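Local atomic coordinates of superoxide dismutase 1 (Perkinsus marinus, PDB entry 2CW2), a protein that probably protects cells from toxic radicals as an iron-dependent superoxide dismutase, turning superoxide into hydrogen peroxide and molecular oxygen. Residues A[46-51]-A[209-214]; A[195-198]-A[203-206]. All coordinates share one frame; numbering follows the deposited sequence.

Interaction 1: A[46-51]-A[209-214]; sequences EPHMSA and WNLVNW
H48 and N210 meet because each first torsion sets CG beside its own backbone N and opposite the carbonyl carbon (chi1 of H48 is -43°), bringing the imidazole and the asparagine side chain together at about a right angle. The contact is a CH-pi one: N210 CB stands over one face of the H48 ring, 3.5 Å from its centroid and 12° off the normal. From there the amide leans along the ring toward its ND1 side, with N210 ND2 3.5 Å from H48 CE1, and the two planes lie 38° apart. This is contact without a hydrogen bond, since H48 ND1 is hydrogen-bonded to N207 OD1, a bond that should fix the rotation of the ring. P47, which follows a cis peptide bond, covers the opposite face with its CD 3.9 Å above the plane, so the imidazole is sandwiched between two aliphatic groups. A flat ring with a polar rim suits this partly exposed place.

L211 runs past H48 in the opposite direction. Its CD2 branch comes obliquely to the ring, 3.5 Å from H48 CD2, while CD1 turns toward M49. The methionine chain is extended until its last torsion, where a bend carries CE across the leucine to 4.0 Å from L211 CD1. Both are buried, and a flexible thioether and a branched aliphatic chain fill such a spot without needing polar partners.

Within the loop itself, A51 N donates to E46 OE1 at 3.0 Å, from above the carboxylate plane. S50 is the N-cap of helix 51-73, its OG bonded to T53 N. The side chain of M49 is about 9 Å from the bound iron(III) ion. The arrangement as a whole joins the alpha-hairpin and C-terminal domains of the iron/manganese superoxide dismutase fold.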
ATOM      1  N   GLU A  46     -13.385 -15.560 -12.180  1.00 14.54           N
ATOM      2  CA  GLU A  46     -13.361 -14.788 -13.428  1.00 16.29           C
ATOM      3  C   GLU A  46     -14.781 -14.464 -13.891  1.00 16.19           C
ATOM      4  O   GLU A  46     -15.700 -15.261 -13.677  1.00 15.97           O
ATOM      5  CB  GLU A  46     -12.591 -15.551 -14.514  1.00 18.95           C
ATOM      6  CG  GLU A  46     -11.184 -14.971 -14.763  1.00 24.14           C
ATOM      7  CD  GLU A  46     -10.087 -15.980 -14.491  1.00 25.82           C
ATOM      8  OE1 GLU A  46      -8.940 -15.833 -14.982  1.00 25.16           O
ATOM      9  OE2 GLU A  46     -10.382 -16.938 -13.762  1.00 29.01           O
ATOM     10  N   PRO A  47     -14.978 -13.318 -14.538  1.00 17.34           N
ATOM     11  CA  PRO A  47     -13.909 -12.383 -14.913  1.00 16.88           C
ATOM     12  C   PRO A  47     -13.585 -11.303 -13.876  1.00 17.33           C
ATOM     13  O   PRO A  47     -12.708 -10.453 -14.113  1.00 16.73           O
ATOM     14  CB  PRO A  47     -14.477 -11.727 -16.174  1.00 18.20           C
ATOM     15  CG  PRO A  47     -15.963 -11.648 -15.892  1.00 17.06           C
ATOM     16  CD  PRO A  47     -16.300 -12.862 -15.005  1.00 17.65           C
ATOM     17  N   HIS A  48     -14.276 -11.335 -12.737  1.00 16.24           N
ATOM     18  CA  HIS A  48     -14.127 -10.304 -11.713  1.00 13.87           C
ATOM     19  C   HIS A  48     -12.732 -10.281 -11.073  1.00 13.18           C
ATOM     20  O   HIS A  48     -12.204  -9.223 -10.757  1.00 14.00           O
ATOM     21  CB  HIS A  48     -15.210 -10.513 -10.642  1.00 15.77           C
ATOM     22  CG  HIS A  48     -16.552 -10.825 -11.224  1.00 16.67           C
ATOM     23  ND1 HIS A  48     -17.241  -9.925 -12.002  1.00 16.61           N
ATOM     24  CD2 HIS A  48     -17.294 -11.958 -11.209  1.00 17.32           C
ATOM     25  CE1 HIS A  48     -18.375 -10.471 -12.406  1.00 17.02           C
ATOM     26  NE2 HIS A  48     -18.428 -11.705 -11.945  1.00 18.42           N
ATOM     27  N   MET A  49     -12.148 -11.454 -10.873  1.00 11.52           N
ATOM     28  CA  MET A  49     -10.803 -11.556 -10.322  1.00 11.96           C
ATOM     29  C   MET A  49     -10.108 -12.678 -11.078  1.00 12.21           C
ATOM     30  O   MET A  49     -10.662 -13.776 -11.206  1.00 10.58           O
ATOM     31  CB  MET A  49     -10.850 -11.894  -8.819  1.00 11.83           C
ATOM     32  CG  MET A  49      -9.494 -11.814  -8.088  1.00 11.66           C
ATOM     33  SD  MET A  49      -9.662 -12.089  -6.316  1.00 12.19           S
ATOM     34  CE  MET A  49     -10.661 -10.625  -5.823  1.00 12.73           C
ATOM     35  N   SER A  50      -8.907 -12.405 -11.584  1.00 11.34           N
ATOM     36  CA  SER A  50      -8.247 -13.354 -12.474  1.00 10.83           C
ATOM     37  C   SER A  50      -7.579 -14.495 -11.731  1.00 10.69           C
ATOM     38  O   SER A  50      -7.271 -14.378 -10.544  1.00  9.61           O
ATOM     39  CB  SER A  50      -7.200 -12.663 -13.345  1.00 10.84           C
ATOM     40  OG  SER A  50      -6.116 -12.161 -12.580  1.00 11.11           O
ATOM     41  N   ALA A  51      -7.316 -15.586 -12.456  1.00 10.69           N
ATOM     42  CA  ALA A  51      -6.465 -16.660 -11.933  1.00 12.47           C
ATOM     43  C   ALA A  51      -5.066 -16.154 -11.578  1.00 13.40           C
ATOM     44  O   ALA A  51      -4.455 -16.591 -10.585  1.00 14.27           O
ATOM     45  CB  ALA A  51      -6.368 -17.813 -12.950  1.00 13.66           C
ATOM     46  N   TRP A 209     -18.576  -6.857  -5.511  1.00 12.46           N
ATOM     47  CA  TRP A 209     -19.973  -7.150  -5.196  1.00 11.99           C
ATOM     48  C   TRP A 209     -20.482  -8.364  -5.987  1.00 12.39           C
ATOM     49  O   TRP A 209     -21.424  -9.027  -5.567  1.00 12.40           O
ATOM     50  CB  TRP A 209     -20.866  -5.919  -5.438  1.00 11.77           C
ATOM     51  CG  TRP A 209     -20.497  -4.812  -4.503  1.00 11.98           C
ATOM     52  CD1 TRP A 209     -19.840  -3.669  -4.811  1.00 11.92           C
ATOM     53  CD2 TRP A 209     -20.688  -4.800  -3.076  1.00 11.97           C
ATOM     54  NE1 TRP A 209     -19.627  -2.927  -3.672  1.00 11.60           N
ATOM     55  CE2 TRP A 209     -20.137  -3.605  -2.592  1.00 12.12           C
ATOM     56  CE3 TRP A 209     -21.269  -5.697  -2.154  1.00 11.11           C
ATOM     57  CZ2 TRP A 209     -20.185  -3.242  -1.234  1.00 12.22           C
ATOM     58  CZ3 TRP A 209     -21.308  -5.352  -0.811  1.00 12.05           C
ATOM     59  CH2 TRP A 209     -20.760  -4.128  -0.356  1.00 12.50           C
ATOM     60  N   ASN A 210     -19.844  -8.681  -7.104  1.00 12.54           N
ATOM     61  CA  ASN A 210     -20.235  -9.881  -7.847  1.00 12.19           C
ATOM     62  C   ASN A 210     -19.652 -11.146  -7.249  1.00 12.59           C
ATOM     63  O   ASN A 210     -19.984 -12.243  -7.694  1.00  9.79           O
ATOM     64  CB  ASN A 210     -19.841  -9.770  -9.313  1.00 15.21           C
ATOM     65  CG  ASN A 210     -20.471  -8.576  -9.977  1.00 17.00           C
ATOM     66  OD1 ASN A 210     -21.688  -8.370  -9.880  1.00 20.03           O
ATOM     67  ND2 ASN A 210     -19.666  -7.771 -10.635  1.00 16.91           N
ATOM     68  N   LEU A 211     -18.806 -10.991  -6.228  1.00  9.95           N
ATOM     69  CA  LEU A 211     -18.068 -12.127  -5.663  1.00 10.65           C
ATOM     70  C   LEU A 211     -18.404 -12.494  -4.220  1.00 10.81           C
ATOM     71  O   LEU A 211     -18.010 -13.557  -3.751  1.00 10.42           O
ATOM     72  CB  LEU A 211     -16.568 -11.867  -5.749  1.00 10.98           C
ATOM     73  CG  LEU A 211     -15.919 -11.645  -7.115  1.00 11.65           C
ATOM     74  CD1 LEU A 211     -14.448 -11.358  -6.921  1.00 11.51           C
ATOM     75  CD2 LEU A 211     -16.114 -12.863  -7.990  1.00 11.67           C
ATOM     76  N   VAL A 212     -19.123 -11.625  -3.518  1.00 11.04           N
ATOM     77  CA  VAL A 212     -19.325 -11.787  -2.071  1.00 11.06           C
ATOM     78  C   VAL A 212     -19.989 -13.123  -1.708  1.00 11.65           C
ATOM     79  O   VAL A 212     -21.053 -13.478  -2.262  1.00 11.66           O
ATOM     80  CB  VAL A 212     -20.143 -10.624  -1.501  1.00 11.84           C
ATOM     81  CG1 VAL A 212     -20.545 -10.901  -0.038  1.00 11.93           C
ATOM     82  CG2 VAL A 212     -19.353  -9.298  -1.620  1.00 13.65           C
ATOM     83  N   ASN A 213     -19.365 -13.849  -0.775  1.00  9.85           N
ATOM     84  CA  ASN A 213     -19.832 -15.170  -0.362  1.00 10.78           C
ATOM     85  C   ASN A 213     -20.795 -14.980   0.794  1.00 10.89           C
ATOM     86  O   ASN A 213     -20.381 -14.948   1.965  1.00 10.75           O
ATOM     87  CB  ASN A 213     -18.630 -16.021   0.060  1.00 10.76           C
ATOM     88  CG  ASN A 213     -18.996 -17.447   0.428  1.00 12.47           C
ATOM     89  OD1 ASN A 213     -18.111 -18.283   0.696  1.00 13.82           O
ATOM     90  ND2 ASN A 213     -20.274 -17.741   0.453  1.00 10.98           N
ATOM     91  N   TRP A 214     -22.075 -14.807   0.484  1.00 10.73           N
ATOM     92  CA  TRP A 214     -23.024 -14.461   1.532  1.00 11.00           C
ATOM     93  C   TRP A 214     -23.247 -15.632   2.501  1.00 12.93           C
ATOM     94  O   TRP A 214     -23.683 -15.431   3.632  1.00 12.82           O
ATOM     95  CB  TRP A 214     -24.364 -13.991   0.955  1.00 11.22           C
ATOM     96  CG  TRP A 214     -24.311 -12.664   0.221  1.00 10.89           C
ATOM     97  CD1 TRP A 214     -24.587 -12.445  -1.100  1.00 11.60           C
ATOM     98  CD2 TRP A 214     -24.025 -11.383   0.790  1.00 11.30           C
ATOM     99  NE1 TRP A 214     -24.461 -11.104  -1.395  1.00 11.96           N
ATOM    100  CE2 TRP A 214     -24.127 -10.429  -0.248  1.00 12.36           C
ATOM    101  CE3 TRP A 214     -23.701 -10.940   2.082  1.00 10.62           C
ATOM    102  CZ2 TRP A 214     -23.900  -9.064  -0.038  1.00 12.53           C
ATOM    103  CZ3 TRP A 214     -23.472  -9.596   2.292  1.00 10.20           C
ATOM    104  CH2 TRP A 214     -23.584  -8.667   1.242  1.00 10.73           C
TER

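Interaction 2: A[195-198]-A[203-206]; sequences IDYR and QYVK
Aromatic contacts dominate where Y197 lies against Y204 on helix 201-208. Y204 CA sits over the centre of the Y197 ring, 3.9 Å from the centroid and 12° off the normal, a CH-pi contact in which the helix backbone itself supplies the C-H. Q203 C also lies above this face, displaced toward the rim. The flat phenol suits the place because it can lie directly against a helix backbone.

Apolar contacts flank this one. Y204 CB approaches Y197 CD2 at 3.7 Å, and the two tyrosine side chains cross at about a right angle. With chi1 at 162°, the Y204 ring swings off the line to Y197 and carries its OH to D187 O. On the other flank Q203 CG packs 3.6 Å from Y197 CE1. The glutamine chain is extended, and its amide plane is turned 60° from the ring; OE1 ends in the plane of the ring at its edge. Q203 is exposed, and its aliphatic part can shield the aromatic rim while the amide stays at the surface.

The pair belongs to the C-terminal domain of the iron/manganese superoxide dismutase fold, at the turn between the short helix 194-197 and helix 201-208, with the Y204 side chain about 4 Å from that of the iron ligand D187.

Hydrogen bonds reach outward from both tyrosines. The one from Y204 OH to the backbone O of D187 makes this tyrosine part of the second shell of the metal site, while Y197 OH bonds to H48 O.

The charged contact is that of R198, which has left the helix with positive phi: its NH2 forms a salt bridge with E52 of the second subunit.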
ATOM      1  N   ILE A 195      -3.248  -6.232 -10.947  1.00  9.71           N
ATOM      2  CA  ILE A 195      -3.088  -7.065 -12.145  1.00 10.46           C
ATOM      3  C   ILE A 195      -4.314  -6.941 -13.040  1.00 10.98           C
ATOM      4  O   ILE A 195      -4.210  -6.903 -14.268  1.00 10.77           O
ATOM      5  CB  ILE A 195      -2.852  -8.528 -11.762  1.00 10.07           C
ATOM      6  CG1 ILE A 195      -1.530  -8.676 -11.027  1.00  9.79           C
ATOM      7  CG2 ILE A 195      -2.798  -9.457 -13.003  1.00 10.69           C
ATOM      8  CD1 ILE A 195      -1.364 -10.058 -10.369  1.00  9.90           C
ATOM      9  N   ASP A 196      -5.477  -6.850 -12.407  1.00 11.16           N
ATOM     10  CA  ASP A 196      -6.741  -6.874 -13.125  1.00 11.35           C
ATOM     11  C   ASP A 196      -7.291  -5.519 -13.469  1.00 11.87           C
ATOM     12  O   ASP A 196      -8.040  -5.390 -14.446  1.00 11.15           O
ATOM     13  CB  ASP A 196      -7.772  -7.622 -12.295  1.00 10.87           C
ATOM     14  CG  ASP A 196      -7.360  -9.036 -12.040  1.00 12.25           C
ATOM     15  OD1 ASP A 196      -6.633  -9.585 -12.898  1.00 13.73           O
ATOM     16  OD2 ASP A 196      -7.701  -9.676 -11.029  1.00 12.75           O
ATOM     17  N   TYR A 197      -6.955  -4.516 -12.659  1.00  9.83           N
ATOM     18  CA  TYR A 197      -7.631  -3.216 -12.748  1.00 11.35           C
ATOM     19  C   TYR A 197      -6.644  -2.051 -12.766  1.00 11.04           C
ATOM     20  O   TYR A 197      -7.057  -0.917 -12.900  1.00 10.92           O
ATOM     21  CB  TYR A 197      -8.615  -3.038 -11.568  1.00 10.35           C
ATOM     22  CG  TYR A 197      -9.740  -4.039 -11.654  1.00 12.03           C
ATOM     23  CD1 TYR A 197     -10.755  -3.896 -12.611  1.00 12.79           C
ATOM     24  CD2 TYR A 197      -9.738  -5.178 -10.869  1.00 12.87           C
ATOM     25  CE1 TYR A 197     -11.780  -4.835 -12.725  1.00 13.61           C
ATOM     26  CE2 TYR A 197     -10.751  -6.122 -10.978  1.00 13.06           C
ATOM     27  CZ  TYR A 197     -11.766  -5.945 -11.908  1.00 13.29           C
ATOM     28  OH  TYR A 197     -12.738  -6.922 -12.011  1.00 14.02           O
ATOM     29  N   ARG A 198      -5.359  -2.353 -12.583  1.00 10.73           N
ATOM     30  CA  ARG A 198      -4.325  -1.335 -12.410  1.00 10.96           C
ATOM     31  C   ARG A 198      -4.795  -0.333 -11.350  1.00 12.96           C
ATOM     32  O   ARG A 198      -5.201  -0.737 -10.266  1.00 12.88           O
ATOM     33  CB  ARG A 198      -4.018  -0.653 -13.745  1.00 11.69           C
ATOM     34  CG  ARG A 198      -3.407  -1.610 -14.780  1.00 12.12           C
ATOM     35  CD  ARG A 198      -1.896  -1.846 -14.595  1.00 13.48           C
ATOM     36  NE  ARG A 198      -1.368  -2.715 -15.650  1.00 12.73           N
ATOM     37  CZ  ARG A 198      -1.446  -4.039 -15.656  1.00 15.44           C
ATOM     38  NH1 ARG A 198      -1.984  -4.710 -14.635  1.00 15.47           N
ATOM     39  NH2 ARG A 198      -0.965  -4.716 -16.694  1.00 16.80           N
ATOM     40  N   GLN A 203     -13.320   0.358 -10.007  1.00 13.23           N
ATOM     41  CA  GLN A 203     -13.826  -0.731 -10.856  1.00 15.28           C
ATOM     42  C   GLN A 203     -13.660  -2.075 -10.133  1.00 14.43           C
ATOM     43  O   GLN A 203     -14.518  -2.954 -10.204  1.00 14.08           O
ATOM     44  CB  GLN A 203     -13.111  -0.751 -12.207  1.00 17.71           C
ATOM     45  CG  GLN A 203     -13.658  -1.820 -13.168  1.00 22.07           C
ATOM     46  CD  GLN A 203     -13.036  -1.745 -14.546  1.00 25.38           C
ATOM     47  OE1 GLN A 203     -13.371  -2.557 -15.429  1.00 27.90           O
ATOM     48  NE2 GLN A 203     -12.131  -0.773 -14.751  1.00 25.84           N
ATOM     49  N   TYR A 204     -12.552  -2.214  -9.415  1.00 13.11           N
ATOM     50  CA  TYR A 204     -12.309  -3.406  -8.598  1.00 11.42           C
ATOM     51  C   TYR A 204     -13.391  -3.574  -7.528  1.00 10.94           C
ATOM     52  O   TYR A 204     -13.910  -4.679  -7.301  1.00  9.54           O
ATOM     53  CB  TYR A 204     -10.929  -3.276  -7.931  1.00 11.32           C
ATOM     54  CG  TYR A 204     -10.672  -4.187  -6.746  1.00 11.83           C
ATOM     55  CD1 TYR A 204     -10.633  -5.571  -6.898  1.00 12.39           C
ATOM     56  CD2 TYR A 204     -10.433  -3.660  -5.479  1.00 11.63           C
ATOM     57  CE1 TYR A 204     -10.400  -6.412  -5.792  1.00 11.37           C
ATOM     58  CE2 TYR A 204     -10.165  -4.472  -4.394  1.00 11.16           C
ATOM     59  CZ  TYR A 204     -10.154  -5.845  -4.544  1.00 11.19           C
ATOM     60  OH  TYR A 204      -9.902  -6.640  -3.445  1.00 10.22           O
ATOM     61  N   VAL A 205     -13.730  -2.477  -6.861  1.00 11.10           N
ATOM     62  CA  VAL A 205     -14.690  -2.520  -5.770  1.00 11.10           C
ATOM     63  C   VAL A 205     -16.060  -2.874  -6.318  1.00 11.55           C
ATOM     64  O   VAL A 205     -16.803  -3.682  -5.733  1.00 10.37           O
ATOM     65  CB  VAL A 205     -14.700  -1.171  -4.960  1.00 10.72           C
ATOM     66  CG1 VAL A 205     -15.916  -1.088  -3.999  1.00  9.05           C
ATOM     67  CG2 VAL A 205     -13.383  -1.020  -4.179  1.00 10.77           C
ATOM     68  N   LYS A 206     -16.390  -2.273  -7.460  1.00 12.86           N
ATOM     69  CA  LYS A 206     -17.629  -2.596  -8.164  1.00 14.98           C
ATOM     70  C   LYS A 206     -17.737  -4.114  -8.371  1.00 15.32           C
ATOM     71  O   LYS A 206     -18.785  -4.722  -8.086  1.00 15.06           O
ATOM     72  CB  LYS A 206     -17.651  -1.848  -9.508  1.00 17.10           C
ATOM     73  CG  LYS A 206     -18.936  -1.957 -10.329  1.00 21.30           C
ATOM     74  CD  LYS A 206     -18.919  -0.939 -11.502  1.00 23.66           C
ATOM     75  CE  LYS A 206     -18.974  -1.667 -12.832  1.00 27.15           C
ATOM     76  NZ  LYS A 206     -17.635  -2.159 -13.284  1.00 27.72           N
TER

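In the fold
Both contacts are partly buried and both use helix 201-208 or the loop that follows it. Interaction 1 is long-range, setting that loop against the one before helix 51-73; interaction 2 is local, folding helix 194-197 against helix 201-208. They share a border, where S50 OG meets D196 OD1 at 2.6 Å, a probable hydrogen bond, beside the tie made by the Y197 hydroxyl. Each has a CH-pi contact at its heart, over an imidazole in one and a phenol in the other. Buried M49 and L211 form the inner part of interaction 1, buried Y204 that of interaction 2, whereas Q203 is exposed. Only interaction 2 reaches the second subunit, through I195 and R198.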